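Local coordinates for protein cyclodipeptide synthetase (Mycobacterium tuberculosis, PDB 2X9Q) that probably joins two tyrosines delivered on tRNA into cyclo(L-tyrosyl-L-tyrosyl), the precursor of mycocyclosin, without using ATP, at residues Phe237-Ala242 with Arg271-Gln276. Residues are numbered along the deposited sequence; the frame is centred on the assembly and turned at random.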
# COMPACT_ATOMS: atom_id res chain seq x y z
N PHE A 237 -4.01 2.88 3.79
CA PHE A 237 -3.04 3.96 4.09
C PHE A 237 -3.61 5.01 5.02
O PHE A 237 -2.86 5.80 5.48
CB PHE A 237 -2.49 4.64 2.81
CG PHE A 237 -1.51 3.81 2.14
CD1 PHE A 237 -0.14 3.83 2.56
CD2 PHE A 237 -1.92 2.91 1.14
CE1 PHE A 237 0.84 3.02 1.91
CE2 PHE A 237 -0.99 2.04 0.47
CZ PHE A 237 0.42 2.08 0.85
N LEU A 238 -4.94 5.04 5.19
CA LEU A 238 -5.66 6.00 6.07
C LEU A 238 -5.87 5.42 7.46
O LEU A 238 -5.63 6.11 8.49
CB LEU A 238 -7.04 6.33 5.46
CG LEU A 238 -6.92 7.16 4.14
CD1 LEU A 238 -8.28 7.13 3.41
CD2 LEU A 238 -6.52 8.62 4.55
N ASP A 239 -6.32 4.16 7.52
CA ASP A 239 -6.80 3.63 8.82
C ASP A 239 -6.87 2.12 8.90
O ASP A 239 -7.95 1.55 9.18
CB ASP A 239 -8.16 4.24 9.18
CG ASP A 239 -8.39 4.28 10.72
OD1 ASP A 239 -7.62 3.59 11.50
OD2 ASP A 239 -9.28 5.02 11.19
N THR A 240 -5.71 1.48 8.72
CA THR A 240 -5.59 0.05 8.95
C THR A 240 -6.04 -0.32 10.39
O THR A 240 -6.72 -1.34 10.58
CB THR A 240 -4.15 -0.44 8.70
OG1 THR A 240 -3.83 -0.29 7.31
CG2 THR A 240 -3.95 -1.95 9.10
N PRO A 241 -5.74 0.52 11.41
CA PRO A 241 -6.31 0.17 12.75
C PRO A 241 -7.83 -0.03 12.77
O PRO A 241 -8.32 -0.99 13.39
CB PRO A 241 -5.92 1.41 13.62
CG PRO A 241 -4.53 1.63 13.08
CD PRO A 241 -4.83 1.67 11.52
N ALA A 242 -8.61 0.84 12.13
CA ALA A 242 -10.06 0.64 11.96
C ALA A 242 -10.42 -0.61 11.18
O ALA A 242 -11.33 -1.32 11.55
CB ALA A 242 -10.76 1.83 11.31
N ARG A 271 -6.70 13.15 6.02
CA ARG A 271 -5.51 12.77 6.74
C ARG A 271 -5.64 11.35 7.29
O ARG A 271 -6.71 10.94 7.70
CB ARG A 271 -5.22 13.77 7.92
CG ARG A 271 -4.81 15.25 7.40
CD ARG A 271 -3.45 15.22 6.60
NE ARG A 271 -3.07 16.60 6.29
CZ ARG A 271 -3.53 17.32 5.23
NH1 ARG A 271 -4.50 16.81 4.43
NH2 ARG A 271 -3.05 18.58 5.02
N ALA A 272 -4.55 10.62 7.26
CA ALA A 272 -4.53 9.29 7.90
C ALA A 272 -4.75 9.46 9.40
O ALA A 272 -4.53 10.53 10.00
CB ALA A 272 -3.19 8.57 7.62
N SER A 273 -5.26 8.40 10.00
CA SER A 273 -5.51 8.33 11.44
C SER A 273 -4.24 8.62 12.18
O SER A 273 -3.14 8.32 11.71
CB SER A 273 -5.94 6.87 11.81
OG SER A 273 -5.92 6.75 13.22
N ARG A 274 -4.35 9.24 13.34
CA ARG A 274 -3.17 9.44 14.22
C ARG A 274 -2.48 8.13 14.57
O ARG A 274 -1.31 8.14 14.94
CB ARG A 274 -3.60 10.15 15.54
CG ARG A 274 -4.41 9.17 16.46
CD ARG A 274 -4.81 9.86 17.81
NE ARG A 274 -3.67 10.43 18.56
CZ ARG A 274 -2.68 9.77 19.16
NH1 ARG A 274 -2.58 8.39 19.14
NH2 ARG A 274 -1.74 10.53 19.80
N ASN A 275 -3.13 6.99 14.39
CA ASN A 275 -2.52 5.63 14.71
C ASN A 275 -2.01 4.87 13.48
O ASN A 275 -1.59 3.67 13.52
CB ASN A 275 -3.62 4.87 15.47
CG ASN A 275 -3.97 5.56 16.80
OD1 ASN A 275 -3.03 6.05 17.49
ND2 ASN A 275 -5.23 5.53 17.20
N GLN A 276 -2.04 5.59 12.34
CA GLN A 276 -1.56 5.00 11.07
C GLN A 276 -0.25 5.66 10.61
O GLN A 276 -0.12 6.88 10.61
CB GLN A 276 -2.62 5.26 9.95
CG GLN A 276 -2.11 4.77 8.54
CD GLN A 276 -2.09 3.27 8.48
OE1 GLN A 276 -3.08 2.64 8.81
NE2 GLN A 276 -0.98 2.70 8.05
O HOH W 1 -7.48 4.70 13.99
O HOH W 2 -0.94 -0.10 7.56
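Gln276 reaches helix 220-244 just before its kink and shows how a side-chain amide can hold a backbone N-H next to a break in the helix. Its CB lies against the carbonyl oxygen of Leu238, and CG, set anti to the backbone N (chi1 175°), passes 3.3 Å from Phe237 O. A bend at chi2 (72°) then brings the amide alongside Thr240, whose N donates to OE1 at 2.9 Å. The backbone N meets OE1 almost head-on to the amide carbonyl, though the hydrogen bond is somewhat bent at the hydrogen (148°). The same OE1 touches Thr240 CB and sits 3.4 Å from Pro241 CD, the proline ring lying roughly at right angles across the glutamine chain. At the tip, NE2 donates to a water that in turn donates to Thr240 OG1, a hydroxyl also bonded to Leu236 O one turn back.

Type I beta turn 273-276 leads here from the loop after helix 260-263 into strand 276-283, so the contact ties an inner strand of the HUP-type, Rossmann-like sheet to the helix that carries Glu233, which may have a critical role in catalysis. Within this turn Ser273 OG accepts from Asn275 N, an ST turn.

The broken helix turn gains a second outside bond where Ser273 N donates to Leu238 O at 2.8 Å, nearly straight and in the carbonyl plane. Asp239 receives Ala242 N on OD1 from above the carboxylate plane, an Asx motif that gives this N a side-chain acceptor at the kink. One water links OD1 to Ser273 OG, while the carboxylate packs against Ser273 CB, 3.7 Å from OD1. Before Ser273 in the loop, Leu238 CD2 rests on the peptide between Arg271 and Ala272, 3.9 Å from Arg271 O.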